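Local coordinates for beta-galactosidase (Bacillus circulans subsp. alkalophilus, PDB 3TTY), which hydrolyses terminal beta-D-galactose residues from beta-galactosides and here holds alpha-D-galactopyranose in the active site of its TIM-barrel domain, at residues M254-E259 and T287-N292; Y277-T282 and N314-N319; M343-R348 and A353-H358. One frame throughout, in Å; residues are numbered along the deposited sequence.

Contact 1. Residues M254-E259 and T287-N292; sequences MGFYPE and TAMAHN
Phe256 presses the far end of its ring against Met289 and Ala290, joining the loop after barrel strand 249-253 to helix 284-296 of the TIM barrel. No hydrogen bond crosses, and the 166 Å² buried between the segments rests on van der Waals packing.

The sulfur contact is a Met-aromatic one: Met289 SD lies 5.2 Å from the centroid of the Phe256 ring and 52° off its normal. Met289 runs extended as far as SD and bends only at chi3 (56°), which carries its methyl back to the ring, with CE 3.7 Å from Phe256 CZ. Tyr403 meets the same ring edge-to-face, while Val427, His428 and Tyr431 of helix 423-435 touch Met289.

Packing on the helix backbone comes from the ring edge. Phe256 CE2 approaches Ala290 CA at 3.7 Å, close to the ring plane, and Met289 C and Ala290 N lie in that plane too. Replacing Phe256 with an alanine would probably open a gap beside the helix and deprive the Met289 methyl of this aromatic neighbour. Gly255, at positive phi (64°), is partly shielded by the helix without touching it, whereas Phe256 CD2 stands 4.0 Å from Ala290 CB.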
# COMPACT_ATOMS: atom_id res chain seq x y z
N MET A 254 14.20 -6.06 22.26
CA MET A 254 13.79 -4.88 21.50
C MET A 254 12.60 -4.16 22.11
O MET A 254 11.76 -3.62 21.39
CB MET A 254 13.54 -5.25 20.04
CG MET A 254 14.82 -5.73 19.34
SD MET A 254 14.58 -6.39 17.67
CE MET A 254 13.91 -8.00 18.05
N GLY A 255 12.53 -4.15 23.44
CA GLY A 255 11.51 -3.39 24.13
C GLY A 255 10.11 -3.90 23.85
O GLY A 255 9.80 -5.07 24.09
N PHE A 256 9.27 -3.02 23.30
CA PHE A 256 7.88 -3.35 23.00
C PHE A 256 7.71 -4.06 21.65
O PHE A 256 6.65 -4.00 21.04
CB PHE A 256 7.02 -2.09 23.05
CG PHE A 256 6.53 -1.77 24.44
CD1 PHE A 256 5.33 -2.30 24.90
CD2 PHE A 256 7.26 -0.94 25.27
CE1 PHE A 256 4.88 -2.01 26.17
CE2 PHE A 256 6.82 -0.66 26.55
CZ PHE A 256 5.62 -1.19 27.00
N TYR A 257 8.77 -4.73 21.21
CA TYR A 257 8.72 -5.58 20.02
C TYR A 257 7.54 -6.54 20.15
O TYR A 257 7.42 -7.25 21.15
CB TYR A 257 10.05 -6.34 19.90
CG TYR A 257 10.19 -7.31 18.75
CD1 TYR A 257 10.00 -6.90 17.43
CD2 TYR A 257 10.55 -8.63 18.98
CE1 TYR A 257 10.14 -7.80 16.37
CE2 TYR A 257 10.71 -9.54 17.94
CZ TYR A 257 10.50 -9.11 16.63
OH TYR A 257 10.65 -10.02 15.60
N PRO A 258 6.67 -6.56 19.13
CA PRO A 258 5.42 -7.32 19.26
C PRO A 258 5.52 -8.85 19.12
O PRO A 258 4.62 -9.54 19.60
CB PRO A 258 4.52 -6.73 18.15
CG PRO A 258 5.45 -6.06 17.18
CD PRO A 258 6.70 -5.69 17.94
N GLU A 259 6.58 -9.37 18.51
CA GLU A 259 6.57 -10.77 18.07
C GLU A 259 7.03 -11.83 19.08
O GLU A 259 6.82 -13.03 18.86
CB GLU A 259 7.34 -10.91 16.75
CG GLU A 259 6.67 -10.17 15.60
CD GLU A 259 7.37 -10.40 14.28
OE1 GLU A 259 8.62 -10.50 14.28
OE2 GLU A 259 6.67 -10.50 13.25
N THR A 287 9.60 6.06 25.55
CA THR A 287 10.87 5.36 25.72
C THR A 287 11.13 5.09 27.21
O THR A 287 11.73 4.08 27.57
CB THR A 287 12.08 5.98 24.93
OG1 THR A 287 13.15 6.37 25.82
CG2 THR A 287 11.67 7.14 24.07
N ALA A 288 10.62 5.94 28.09
CA ALA A 288 10.68 5.65 29.53
C ALA A 288 9.88 4.38 29.87
O ALA A 288 10.32 3.52 30.64
CB ALA A 288 10.17 6.85 30.34
N MET A 289 8.69 4.27 29.29
CA MET A 289 7.86 3.09 29.49
C MET A 289 8.57 1.82 29.00
O MET A 289 8.45 0.75 29.61
CB MET A 289 6.49 3.26 28.80
CG MET A 289 5.47 2.20 29.22
SD MET A 289 3.87 2.34 28.40
CE MET A 289 4.37 2.29 26.68
N ALA A 290 9.34 1.94 27.91
CA ALA A 290 10.11 0.79 27.41
C ALA A 290 11.27 0.36 28.33
O ALA A 290 11.45 -0.84 28.58
CB ALA A 290 10.60 1.05 25.97
N HIS A 291 12.06 1.31 28.82
CA HIS A 291 13.11 0.98 29.77
C HIS A 291 12.44 0.33 30.97
O HIS A 291 12.91 -0.68 31.51
CB HIS A 291 13.85 2.23 30.27
CG HIS A 291 14.66 2.94 29.23
ND1 HIS A 291 15.72 2.36 28.57
CD2 HIS A 291 14.60 4.22 28.78
CE1 HIS A 291 16.26 3.23 27.74
NE2 HIS A 291 15.60 4.37 27.85
N ASN A 292 11.34 0.95 31.40
CA ASN A 292 10.57 0.46 32.53
C ASN A 292 10.18 -1.00 32.35
O ASN A 292 10.42 -1.83 33.22
CB ASN A 292 9.32 1.32 32.72
CG ASN A 292 8.77 1.26 34.13
OD1 ASN A 292 8.65 0.19 34.73
ND2 ASN A 292 8.42 2.43 34.67

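Contact 2. Residues Y277-T282 and N314-N319; sequences YPSMDT and NWQPYN. With GLA (alpha-D-galactopyranose), chain H.
Gln316 reaches across to Ser279, and these two residues account for most of the 133 Å² shared by two loops at the C-terminal end of the TIM barrel, those following strands 273-275 and 303-307. Gln316 CG lies anti to the carbonyl carbon, beside the backbone N (chi1 -60°), and the chain stays extended beyond it (chi2 172°), which delivers the amide to the Pro278-Ser279 backbone. Ser279 OG is 3.3 Å from Gln316 CD and only slightly farther from CG, NE2 and OE1. This near-equal spacing places the hydroxyl above the amide rather than in its plane.

Each loop is braced internally. Ser279 to Thr282 forms a type I turn, and Thr282 OG1 accepts from Ser279 N at 3.1 Å. In the other loop Asn319 ND2 donates almost straight (171°) to Asn314 O at 3.1 Å, approaching from well above the carbonyl plane. A water links the loops loosely: it accepts from Met280 N at 2.7 Å and donates only weakly to Tyr318 O. Leu521 of the second subunit packs on Met280 and Asp281.

Tyr277 and Trp315 turn to the sugar instead. The galactose O6 sits 3.3 Å above the Tyr277 ring plane, offset toward the rim, and Tyr277 OH is hydrogen-bonded to Glu307. Trp315 offers its edge, with NE1 3.6 Å from the galactose C6, while NE1 bonds to Glu355 OE1.

Between Gln316 OE1 and Pro278 O the separation is just 3.0 Å, yet both are acceptors, so this approach is no hydrogen bond. The chemistry is consistent with a second-shell role for Gln316, whose OE1 takes a bond from NE2 of the galactose-pocket residue Gln313 while its flat amide packs against Ser279.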
# COMPACT_ATOMS: atom_id res chain seq x y z
N TYR A 277 16.27 2.80 20.50
CA TYR A 277 16.39 3.68 19.34
C TYR A 277 15.17 4.56 19.15
O TYR A 277 14.32 4.28 18.31
CB TYR A 277 16.65 2.86 18.08
CG TYR A 277 18.01 2.18 18.09
CD1 TYR A 277 19.13 2.85 17.62
CD2 TYR A 277 18.16 0.89 18.58
CE1 TYR A 277 20.38 2.24 17.63
CE2 TYR A 277 19.40 0.27 18.59
CZ TYR A 277 20.50 0.95 18.12
OH TYR A 277 21.74 0.35 18.14
N PRO A 278 15.05 5.63 19.95
CA PRO A 278 13.90 6.51 19.75
C PRO A 278 14.15 7.37 18.54
O PRO A 278 15.31 7.71 18.27
CB PRO A 278 13.90 7.39 21.01
CG PRO A 278 14.76 6.68 22.00
CD PRO A 278 15.80 5.96 21.17
N SER A 279 13.09 7.71 17.83
CA SER A 279 13.16 8.73 16.79
C SER A 279 12.96 10.12 17.38
O SER A 279 12.52 10.27 18.51
CB SER A 279 12.11 8.46 15.70
OG SER A 279 12.45 7.29 14.97
N MET A 280 13.32 11.14 16.61
CA MET A 280 13.01 12.53 16.95
C MET A 280 11.53 12.60 17.37
O MET A 280 11.14 13.44 18.18
CB MET A 280 13.26 13.40 15.72
CG MET A 280 12.97 14.89 15.87
SD MET A 280 14.45 15.86 16.28
CE MET A 280 14.09 16.22 17.99
N ASP A 281 10.76 11.67 16.81
CA ASP A 281 9.29 11.66 16.82
C ASP A 281 8.67 10.91 18.00
O ASP A 281 7.46 10.98 18.22
CB ASP A 281 8.82 10.96 15.54
CG ASP A 281 7.94 11.84 14.69
OD1 ASP A 281 7.95 13.07 14.92
OD2 ASP A 281 7.24 11.30 13.80
N THR A 282 9.48 10.15 18.73
CA THR A 282 8.97 9.25 19.76
C THR A 282 8.68 9.98 21.07
O THR A 282 9.52 10.72 21.57
CB THR A 282 9.98 8.10 20.01
OG1 THR A 282 10.20 7.38 18.79
CG2 THR A 282 9.48 7.13 21.08
N ASN A 314 20.45 5.05 10.88
CA ASN A 314 20.17 4.98 9.47
C ASN A 314 18.77 4.46 9.18
O ASN A 314 18.16 4.85 8.19
CB ASN A 314 21.19 4.08 8.79
CG ASN A 314 21.14 2.67 9.33
OD1 ASN A 314 21.51 2.43 10.48
ND2 ASN A 314 20.70 1.73 8.51
N TRP A 315 18.27 3.58 10.06
CA TRP A 315 16.97 2.93 9.85
C TRP A 315 15.76 3.86 9.96
O TRP A 315 14.70 3.55 9.45
CB TRP A 315 16.81 1.73 10.78
CG TRP A 315 17.87 0.68 10.56
CD1 TRP A 315 19.00 0.47 11.32
CD2 TRP A 315 17.93 -0.26 9.49
NE1 TRP A 315 19.74 -0.56 10.78
CE2 TRP A 315 19.11 -1.03 9.66
CE3 TRP A 315 17.10 -0.54 8.39
CZ2 TRP A 315 19.47 -2.06 8.79
CZ3 TRP A 315 17.46 -1.57 7.53
CH2 TRP A 315 18.63 -2.31 7.73
N GLN A 316 15.91 5.00 10.62
CA GLN A 316 14.79 5.92 10.75
C GLN A 316 14.50 6.59 9.40
O GLN A 316 15.42 6.90 8.64
CB GLN A 316 15.03 6.94 11.87
CG GLN A 316 15.22 6.30 13.23
CD GLN A 316 15.66 7.27 14.33
OE1 GLN A 316 16.02 6.86 15.43
NE2 GLN A 316 15.62 8.57 14.03
N PRO A 317 13.22 6.82 9.10
CA PRO A 317 12.82 7.46 7.84
C PRO A 317 13.63 8.73 7.63
O PRO A 317 14.11 9.01 6.53
CB PRO A 317 11.35 7.82 8.08
CG PRO A 317 10.89 6.89 9.17
CD PRO A 317 12.09 6.56 10.01
N TYR A 318 13.77 9.50 8.71
CA TYR A 318 14.55 10.73 8.69
C TYR A 318 15.68 10.64 9.70
O TYR A 318 15.43 10.67 10.91
CB TYR A 318 13.64 11.93 8.95
CG TYR A 318 12.43 11.89 8.06
CD1 TYR A 318 12.50 12.37 6.76
CD2 TYR A 318 11.24 11.30 8.48
CE1 TYR A 318 11.41 12.30 5.92
CE2 TYR A 318 10.13 11.22 7.63
CZ TYR A 318 10.23 11.73 6.35
OH TYR A 318 9.15 11.67 5.49
N ASN A 319 16.91 10.48 9.20
CA ASN A 319 18.09 10.39 10.07
C ASN A 319 18.37 11.73 10.71
O ASN A 319 19.29 12.44 10.30
CB ASN A 319 19.34 9.98 9.28
CG ASN A 319 19.31 8.53 8.80
OD1 ASN A 319 20.33 8.03 8.30
ND2 ASN A 319 18.15 7.86 8.92
C1 GLA H . 19.96 -3.27 16.26
C2 GLA H . 21.08 -4.32 16.04
C3 GLA H . 22.46 -3.68 15.77
C4 GLA H . 22.27 -2.61 14.71
C5 GLA H . 21.18 -1.63 15.16
C6 GLA H . 21.07 -0.52 14.11
O1 GLA H . 20.03 -2.55 17.50
O2 GLA H . 21.18 -5.18 17.16
O3 GLA H . 23.41 -4.64 15.29
O4 GLA H . 21.85 -3.28 13.53
O5 GLA H . 19.92 -2.32 15.21
O6 GLA H . 20.36 0.60 14.65
O HOH W 1 13.87 10.83 13.95

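Contact 3. Residues M343-R348 and A353-H358; sequences MFFQLR and ACEKYH. With GLA (alpha-D-galactopyranose), chain H.
The rings of Phe345 and His358 meet in a T-shaped pair, the Phe345 edge directed at the imidazole face, with centroids 4.9 Å apart and planes at 88°. His358 CE1 also comes within 3.1 Å of Phe345 O, so the carbonyl oxygen and the ring edge of one residue both bear on the imidazole, from the same side of its plane. Phe345 CG stands anti to the backbone N (chi1 -175°), which swings the ring over to the 353-358 loop. There its CZ lies 3.2 Å from Glu355 OE2, and the two side chains cross at about a right angle.

Phe345 turns one face to the galactose, whose C4 sits 3.8 Å above the ring centre; Gln346 CB lies over the opposite face. The galactose O4 donates to Glu355 OE1 at 2.5 Å, whereas His358 NE2 makes a weak, bent bond (120°) to O6 at 2.9 Å.

All this lies at the C-terminal end of the last TIM-barrel strand, 339-344. The peptide between Phe345 and Gln346 is cis, as is found after the eighth strand in many clan GH-A glycosidases.

A water ties the Gln346 side chain to the backbone of the other loop. The water accepts from Gln346 NE2 and donates to Glu355 O and to His358 O, the last at 2.8 Å, while Gln346 OE1 is bonded to Asn16. Farther along the loop, Lys356 NZ forms a salt bridge with Asp495 of the second subunit.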
# COMPACT_ATOMS: atom_id res chain seq x y z
N MET A 343 25.63 1.44 26.65
CA MET A 343 26.44 0.95 25.56
C MET A 343 25.81 1.31 24.21
O MET A 343 24.59 1.49 24.12
CB MET A 343 26.67 -0.54 25.72
CG MET A 343 27.38 -0.85 27.02
SD MET A 343 27.26 -2.54 27.63
CE MET A 343 27.98 -3.50 26.29
N PHE A 344 26.66 1.43 23.19
CA PHE A 344 26.25 1.95 21.89
C PHE A 344 26.29 0.88 20.81
O PHE A 344 27.07 -0.08 20.89
CB PHE A 344 27.25 3.04 21.41
CG PHE A 344 27.29 4.27 22.28
CD1 PHE A 344 26.23 5.17 22.28
CD2 PHE A 344 28.41 4.55 23.05
CE1 PHE A 344 26.26 6.31 23.07
CE2 PHE A 344 28.46 5.70 23.84
CZ PHE A 344 27.38 6.58 23.85
N PHE A 345 25.49 1.08 19.78
CA PHE A 345 25.91 0.66 18.45
C PHE A 345 26.27 1.93 17.69
O PHE A 345 25.46 2.86 17.65
CB PHE A 345 24.81 -0.10 17.69
CG PHE A 345 25.27 -0.65 16.37
CD1 PHE A 345 25.79 -1.94 16.28
CD2 PHE A 345 25.23 0.13 15.22
CE1 PHE A 345 26.24 -2.45 15.06
CE2 PHE A 345 25.68 -0.37 14.00
CZ PHE A 345 26.18 -1.67 13.92
N GLN A 346 27.48 2.03 17.13
CA GLN A 346 28.61 1.15 17.42
C GLN A 346 29.81 2.06 17.69
O GLN A 346 29.70 3.28 17.60
CB GLN A 346 28.89 0.20 16.25
CG GLN A 346 29.06 0.89 14.88
CD GLN A 346 29.45 -0.10 13.78
OE1 GLN A 346 30.25 -1.00 14.00
NE2 GLN A 346 28.87 0.07 12.58
N LEU A 347 30.96 1.47 18.01
CA LEU A 347 32.13 2.27 18.39
C LEU A 347 32.85 2.95 17.20
O LEU A 347 33.42 4.03 17.36
CB LEU A 347 33.09 1.44 19.24
CG LEU A 347 32.49 0.92 20.55
CD1 LEU A 347 33.56 0.41 21.50
CD2 LEU A 347 31.67 2.04 21.21
N ARG A 348 32.80 2.34 16.03
CA ARG A 348 33.35 2.98 14.82
C ARG A 348 32.54 2.61 13.59
O ARG A 348 32.26 1.44 13.35
CB ARG A 348 34.83 2.63 14.63
CG ARG A 348 35.25 2.53 13.17
CD ARG A 348 36.50 3.33 12.77
NE ARG A 348 37.60 3.39 13.74
CZ ARG A 348 38.63 4.23 13.61
NH1 ARG A 348 38.69 5.05 12.57
NH2 ARG A 348 39.62 4.26 14.50
N ALA A 353 28.15 -1.19 3.19
CA ALA A 353 26.75 -1.69 3.16
C ALA A 353 25.74 -0.84 3.98
O ALA A 353 25.96 0.36 4.19
CB ALA A 353 26.68 -3.18 3.60
N CYS A 354 24.66 -1.46 4.48
CA CYS A 354 23.46 -0.69 4.90
C CYS A 354 23.56 0.18 6.15
O CYS A 354 22.73 1.07 6.36
CB CYS A 354 22.19 -1.57 4.96
SG CYS A 354 22.04 -2.66 6.41
N GLU A 355 24.57 -0.05 6.99
CA GLU A 355 24.67 0.74 8.21
C GLU A 355 25.76 1.83 8.21
O GLU A 355 26.01 2.47 9.22
CB GLU A 355 24.72 -0.18 9.45
CG GLU A 355 23.36 -0.89 9.66
CD GLU A 355 23.28 -1.76 10.92
OE1 GLU A 355 22.14 -1.97 11.42
OE2 GLU A 355 24.33 -2.25 11.39
N LYS A 356 26.38 2.08 7.05
CA LYS A 356 27.46 3.07 7.01
C LYS A 356 27.03 4.48 7.45
O LYS A 356 27.89 5.30 7.78
CB LYS A 356 28.09 3.12 5.63
CG LYS A 356 27.12 3.44 4.50
CD LYS A 356 27.77 3.15 3.15
CE LYS A 356 26.84 3.50 2.00
NZ LYS A 356 25.92 2.39 1.66
N TYR A 357 25.72 4.77 7.43
CA TYR A 357 25.21 6.07 7.88
C TYR A 357 24.51 5.92 9.22
O TYR A 357 23.75 6.79 9.63
CB TYR A 357 24.33 6.76 6.82
CG TYR A 357 25.09 6.82 5.53
CD1 TYR A 357 26.43 7.19 5.54
CD2 TYR A 357 24.52 6.41 4.34
CE1 TYR A 357 27.17 7.18 4.39
CE2 TYR A 357 25.26 6.41 3.18
CZ TYR A 357 26.59 6.80 3.21
OH TYR A 357 27.36 6.78 2.07
N HIS A 358 24.79 4.81 9.89
CA HIS A 358 24.52 4.71 11.32
C HIS A 358 25.63 5.42 12.10
O HIS A 358 26.82 5.30 11.77
CB HIS A 358 24.40 3.24 11.77
CG HIS A 358 23.70 3.07 13.09
ND1 HIS A 358 24.29 3.42 14.29
CD2 HIS A 358 22.47 2.60 13.40
CE1 HIS A 358 23.44 3.17 15.28
NE2 HIS A 358 22.33 2.68 14.76
C1 GLA H . 19.96 -3.27 16.26
C2 GLA H . 21.08 -4.32 16.04
C3 GLA H . 22.46 -3.68 15.77
C4 GLA H . 22.27 -2.61 14.71
C5 GLA H . 21.18 -1.63 15.16
C6 GLA H . 21.07 -0.52 14.11
O1 GLA H . 20.03 -2.55 17.50
O2 GLA H . 21.18 -5.18 17.16
O3 GLA H . 23.41 -4.64 15.29
O4 GLA H . 21.85 -3.28 13.53
O5 GLA H . 19.92 -2.32 15.21
O6 GLA H . 20.36 0.60 14.65
O HOH W 2 27.99 2.80 11.27

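Following the chain, segment 254-259 comes directly after barrel strand 249-253. Segment 277-282 follows strand 273-275, and helix 284-296 then brings 287-292 back to close contact 1. The loop after strand 303-307 supplies 314-319 and closes contact 2. Contacts 1 and 2 therefore cross, and they touch directly: Thr287 CG2 packs 3.7 Å from Thr282 CG2 and equally near Pro278 CG. Contact 3 follows in series, a short loop closed just beyond strand 339-344. It adjoins contact 2 around the galactose, where Trp315 NE1 lies 2.9 Å from Glu355 OE1, a probable hydrogen bond, and both meet the second subunit. Contact 1 stays about 9 Å from contact 3 at nearest atoms.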